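Local atomic coordinates of kinesin-like protein KIF19 (Mus musculus, PDB entry 5GSZ), a protein that moves toward microtubule plus ends and depolymerises microtubules at ciliary tips, so regulating the length of motile cilia. Residues A[225-230]-A[241-246]; A[147-152]-A[184-189]. All blocks are in the same frame, centred on the assembly; numbering follows the deposited sequence.

Contact 1 (A[225-230]-A[241-246])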
# COMPACT_ATOMS: atom_id res chain seq x y z
N GLN A 225 -10.73 1.83 1.43
CA GLN A 225 -11.11 1.08 2.62
C GLN A 225 -12.45 0.40 2.40
O GLN A 225 -13.36 0.96 1.80
CB GLN A 225 -11.16 1.95 3.87
CG GLN A 225 -11.68 3.34 3.69
CD GLN A 225 -12.21 3.89 5.01
OE1 GLN A 225 -12.54 3.11 5.93
NE2 GLN A 225 -12.24 5.22 5.14
N VAL A 226 -12.52 -0.84 2.87
CA VAL A 226 -13.70 -1.68 2.77
C VAL A 226 -14.07 -2.13 4.18
O VAL A 226 -13.26 -2.75 4.86
CB VAL A 226 -13.47 -2.91 1.88
CG1 VAL A 226 -14.77 -3.71 1.74
CG2 VAL A 226 -12.92 -2.49 0.55
N ALA A 227 -15.30 -1.81 4.59
CA ALA A 227 -15.84 -2.22 5.88
C ALA A 227 -16.81 -3.38 5.68
O ALA A 227 -17.52 -3.43 4.67
CB ALA A 227 -16.54 -1.04 6.55
N VAL A 228 -16.82 -4.32 6.62
CA VAL A 228 -17.67 -5.52 6.53
C VAL A 228 -18.25 -5.83 7.91
O VAL A 228 -17.51 -6.19 8.83
CB VAL A 228 -16.91 -6.75 5.99
CG1 VAL A 228 -17.81 -7.95 5.99
CG2 VAL A 228 -16.38 -6.50 4.59
N ARG A 229 -19.56 -5.72 8.05
CA ARG A 229 -20.24 -6.12 9.27
C ARG A 229 -20.87 -7.50 9.10
O ARG A 229 -21.38 -7.84 8.03
CB ARG A 229 -21.28 -5.09 9.69
CG ARG A 229 -21.73 -5.23 11.13
CD ARG A 229 -22.23 -3.93 11.67
NE ARG A 229 -23.40 -3.44 10.95
CZ ARG A 229 -23.85 -2.19 11.03
NH1 ARG A 229 -23.22 -1.32 11.82
NH2 ARG A 229 -24.92 -1.80 10.34
N GLN A 230 -20.77 -8.32 10.15
CA GLN A 230 -21.17 -9.72 10.13
C GLN A 230 -21.98 -10.00 11.38
O GLN A 230 -21.44 -9.92 12.49
CB GLN A 230 -19.96 -10.66 10.07
CG GLN A 230 -20.29 -12.12 9.77
CD GLN A 230 -19.18 -13.09 10.20
OE1 GLN A 230 -18.41 -12.79 11.12
NE2 GLN A 230 -19.07 -14.23 9.51
N VAL A 241 -21.51 -9.06 17.28
CA VAL A 241 -21.62 -8.54 15.91
C VAL A 241 -20.25 -8.03 15.44
O VAL A 241 -19.65 -7.16 16.07
CB VAL A 241 -22.68 -7.43 15.82
CG1 VAL A 241 -22.91 -7.01 14.37
CG2 VAL A 241 -23.98 -7.87 16.47
N ARG A 242 -19.75 -8.56 14.32
CA ARG A 242 -18.37 -8.35 13.92
C ARG A 242 -18.26 -7.22 12.90
O ARG A 242 -19.18 -6.95 12.14
CB ARG A 242 -17.79 -9.64 13.33
CG ARG A 242 -17.89 -10.84 14.24
CD ARG A 242 -16.90 -10.76 15.38
NE ARG A 242 -17.29 -11.61 16.50
CZ ARG A 242 -17.09 -12.92 16.56
NH1 ARG A 242 -16.51 -13.56 15.56
NH2 ARG A 242 -17.48 -13.60 17.64
N GLN A 243 -17.10 -6.55 12.89
CA GLN A 243 -16.85 -5.42 11.99
C GLN A 243 -15.37 -5.48 11.58
O GLN A 243 -14.49 -5.01 12.30
CB GLN A 243 -17.20 -4.10 12.64
CG GLN A 243 -16.97 -2.84 11.78
CD GLN A 243 -18.09 -2.59 10.77
OE1 GLN A 243 -19.26 -2.55 11.14
NE2 GLN A 243 -17.72 -2.40 9.50
N GLY A 244 -15.11 -6.07 10.41
CA GLY A 244 -13.77 -6.11 9.87
C GLY A 244 -13.52 -4.93 8.95
O GLY A 244 -14.42 -4.39 8.33
N ARG A 245 -12.26 -4.52 8.89
CA ARG A 245 -11.92 -3.31 8.15
C ARG A 245 -10.65 -3.59 7.36
O ARG A 245 -9.60 -3.85 7.95
CB ARG A 245 -11.77 -2.13 9.09
CG ARG A 245 -12.15 -0.83 8.46
CD ARG A 245 -12.08 0.30 9.45
NE ARG A 245 -12.35 1.57 8.78
CZ ARG A 245 -12.10 2.76 9.31
NH1 ARG A 245 -11.56 2.83 10.53
NH2 ARG A 245 -12.36 3.88 8.63
N LEU A 246 -10.76 -3.59 6.03
CA LEU A 246 -9.62 -3.77 5.14
C LEU A 246 -9.22 -2.41 4.57
O LEU A 246 -10.07 -1.63 4.17
CB LEU A 246 -9.95 -4.76 4.01
CG LEU A 246 -8.88 -4.81 2.89
CD1 LEU A 246 -7.52 -5.30 3.40
CD2 LEU A 246 -9.34 -5.62 1.70

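Contact 2 (A[147-152]-A[184-189])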
# COMPACT_ATOMS: atom_id res chain seq x y z
N SER A 147 -19.46 -1.72 2.72
CA SER A 147 -19.27 -0.42 2.10
C SER A 147 -17.79 -0.22 1.80
O SER A 147 -16.92 -0.76 2.49
CB SER A 147 -19.78 0.70 3.00
OG SER A 147 -19.05 0.70 4.21
N MET A 148 -17.50 0.57 0.76
CA MET A 148 -16.13 0.96 0.45
C MET A 148 -16.04 2.44 0.15
O MET A 148 -16.98 3.04 -0.38
CB MET A 148 -15.55 0.20 -0.75
CG MET A 148 -16.33 0.42 -2.00
SD MET A 148 -15.54 -0.34 -3.43
CE MET A 148 -14.70 1.06 -4.16
N SER A 149 -14.90 3.03 0.48
CA SER A 149 -14.62 4.41 0.17
C SER A 149 -13.26 4.50 -0.48
O SER A 149 -12.44 3.58 -0.37
CB SER A 149 -14.65 5.29 1.41
OG SER A 149 -15.94 5.28 1.97
N TYR A 150 -13.00 5.62 -1.14
CA TYR A 150 -11.75 5.80 -1.87
C TYR A 150 -11.36 7.27 -1.76
O TYR A 150 -12.00 8.12 -2.36
CB TYR A 150 -11.91 5.36 -3.31
CG TYR A 150 -10.65 5.22 -4.10
CD1 TYR A 150 -9.53 4.61 -3.57
CD2 TYR A 150 -10.59 5.67 -5.42
CE1 TYR A 150 -8.35 4.47 -4.33
CE2 TYR A 150 -9.44 5.52 -6.19
CZ TYR A 150 -8.33 4.92 -5.64
OH TYR A 150 -7.20 4.79 -6.40
N LEU A 151 -10.30 7.56 -1.00
CA LEU A 151 -9.96 8.93 -0.66
C LEU A 151 -8.50 9.21 -1.01
O LEU A 151 -7.70 8.29 -1.22
CB LEU A 151 -10.23 9.18 0.83
CG LEU A 151 -9.41 8.31 1.77
CD1 LEU A 151 -8.43 9.14 2.58
CD2 LEU A 151 -10.31 7.49 2.65
N GLU A 152 -8.16 10.50 -1.10
CA GLU A 152 -6.78 10.93 -1.19
C GLU A 152 -6.35 11.58 0.11
O GLU A 152 -7.15 12.21 0.80
CB GLU A 152 -6.58 11.94 -2.32
CG GLU A 152 -5.12 12.23 -2.66
CD GLU A 152 -4.99 13.27 -3.74
OE1 GLU A 152 -5.65 14.33 -3.62
OE2 GLU A 152 -4.29 13.00 -4.75
N ILE A 184 -17.76 11.01 3.61
CA ILE A 184 -17.26 10.42 2.38
C ILE A 184 -18.29 9.46 1.79
O ILE A 184 -19.02 8.76 2.50
CB ILE A 184 -15.90 9.72 2.65
CG1 ILE A 184 -15.27 9.22 1.35
CG2 ILE A 184 -16.05 8.59 3.66
CD1 ILE A 184 -13.85 8.76 1.53
N THR A 185 -18.33 9.43 0.46
CA THR A 185 -19.16 8.51 -0.30
C THR A 185 -18.89 7.05 0.06
O THR A 185 -17.77 6.65 0.38
CB THR A 185 -18.90 8.74 -1.78
OG1 THR A 185 -19.14 10.12 -2.07
CG2 THR A 185 -19.77 7.86 -2.65
N GLU A 186 -19.95 6.23 -0.01
CA GLU A 186 -19.86 4.81 0.32
C GLU A 186 -20.61 4.00 -0.72
O GLU A 186 -21.83 4.12 -0.84
CB GLU A 186 -20.42 4.54 1.70
CG GLU A 186 -19.59 5.16 2.79
CD GLU A 186 -20.23 5.03 4.12
OE1 GLU A 186 -21.42 4.64 4.16
OE2 GLU A 186 -19.56 5.31 5.13
N VAL A 187 -19.88 3.14 -1.44
CA VAL A 187 -20.39 2.29 -2.51
C VAL A 187 -20.68 0.89 -1.96
O VAL A 187 -20.09 0.47 -0.96
CB VAL A 187 -19.35 2.25 -3.66
CG1 VAL A 187 -19.75 1.28 -4.77
CG2 VAL A 187 -19.15 3.64 -4.21
N SER A 188 -21.61 0.17 -2.62
CA SER A 188 -21.95 -1.20 -2.23
C SER A 188 -22.19 -2.14 -3.42
O SER A 188 -22.69 -3.25 -3.21
CB SER A 188 -23.19 -1.23 -1.34
OG SER A 188 -23.01 -0.46 -0.18
N THR A 189 -21.87 -1.72 -4.65
CA THR A 189 -22.12 -2.58 -5.80
C THR A 189 -21.15 -3.75 -5.82
O THR A 189 -20.00 -3.66 -5.38
CB THR A 189 -22.00 -1.79 -7.11
OG1 THR A 189 -20.64 -1.36 -7.30
CG2 THR A 189 -22.94 -0.57 -7.09

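Contact 1 (A[225-230]-A[241-246])
Q225 and R245 meet at one end of this strand pair, where the amide oxygen OE1 of Q225 comes to the edge of the guanidinium of R245. R245 NH2 makes the main bond to Q225 OE1, at 2.8 Å, and NE adds a weak one; the amide and guanidinium planes stand 45° apart, and NH2 is tilted from the carbonyl plane. Q225 reaches across because its CG lies between the backbone N and the carbonyl carbon (chi1 38°) and the chain then runs extended. A glutamine gives the buried arginine a neutral acceptor, and I179 O takes a second bond from NH2. With an alanine here, R245 NE and NH2 would lose the amide oxygen, and this side of the guanidinium is likely to be less firmly fixed, though I179 O would still hold NH2.

The backbones form an antiparallel beta hairpin of the central sheet of the kinesin motor domain. Two-way bonds join V226 with L246, V228 with G244 and Q230 with R242; V226 N to L246 O measures 2.9 Å. V228 and L246 face helices 123-136 and 89-93, V228 touching L131 and I93, while V226 packs on V146 of strand 142-154, so branched apolar residues suit all three.

On the face of A227 and R229, Q243 bends at chi2 and lays its amide back over the neighbouring strand. Its NE2 approaches A227 CB at 3.5 Å, a methyl small enough to admit it, and its OE1 lies 3.3 Å from R229 CD. The R229 guanidinium, turned 80° from that amide, forms its salt bridge with E145 instead. V241 CG1 packs on R229 CG at 3.9 Å. Beside R242, Q230 runs the same way, its OE1 3.7 Å from R242 CG, while its NE2 bonds to Y144 OH.

Contact 2 (A[147-152]-A[184-189])
With OG anti to its carbonyl carbon (chi1 -63°), S149 turns its hydroxyl toward the 184-189 loop and donates to T185 O, OG to O 2.8 Å. I184 sends CG1 anti to its backbone N (chi1 -174°) and stays extended, which carries CD1 to 3.6 Å from S149 CB and 3.7 Å from L151 CB; the leucine and isoleucine chains cross at about a right angle. Serine suits the place beside I184: its CB lets the isoleucine methyl close in, and its hydroxyl binds a carbonyl of a loop that runs as no regular strand.

M148 and V187 form a single antiparallel bridge, V187 N bonding to M148 O at 3.1 Å and M148 N returning to V187 O. Their side chains lie alongside each other, M148 CG 3.9 Å from V187 CB, as suits apolar residues under helix 192-203. Nearer the solvent, E186 CB rests 4.1 Å from S147 CB.

The loop thus borders strand 142-154 of the motor domain's central sheet. Strand 220-232 lies along that strand too, and helix 192-203 packs L199 on M148 and L198 on V187.

Overall arrangement
Both contacts build on the central sheet of the kinesin motor domain. Contact 1 lies on strands 220-232 and 242-250, contact 2 on 142-154; 220-232 and 142-154 are neighbours, probably hydrogen-bonded through A227 N and S147 O and through S149 N and Q225 O. Each contact is partly buried. Contact 1 is regular, a hairpin pair with five bridges, its apolar face under helices 123-136 and 89-93 and its hairpin-turn end, with V241 and R242, at the surface. Contact 2 has one bridge, tying an irregular loop to the sheet. Long amide and guanidinium groups carry the polar chemistry in contact 1, whereas contact 2 relies on one serine hydroxyl and the backbone, with M148, V187, I184 and L151 adding apolar packing.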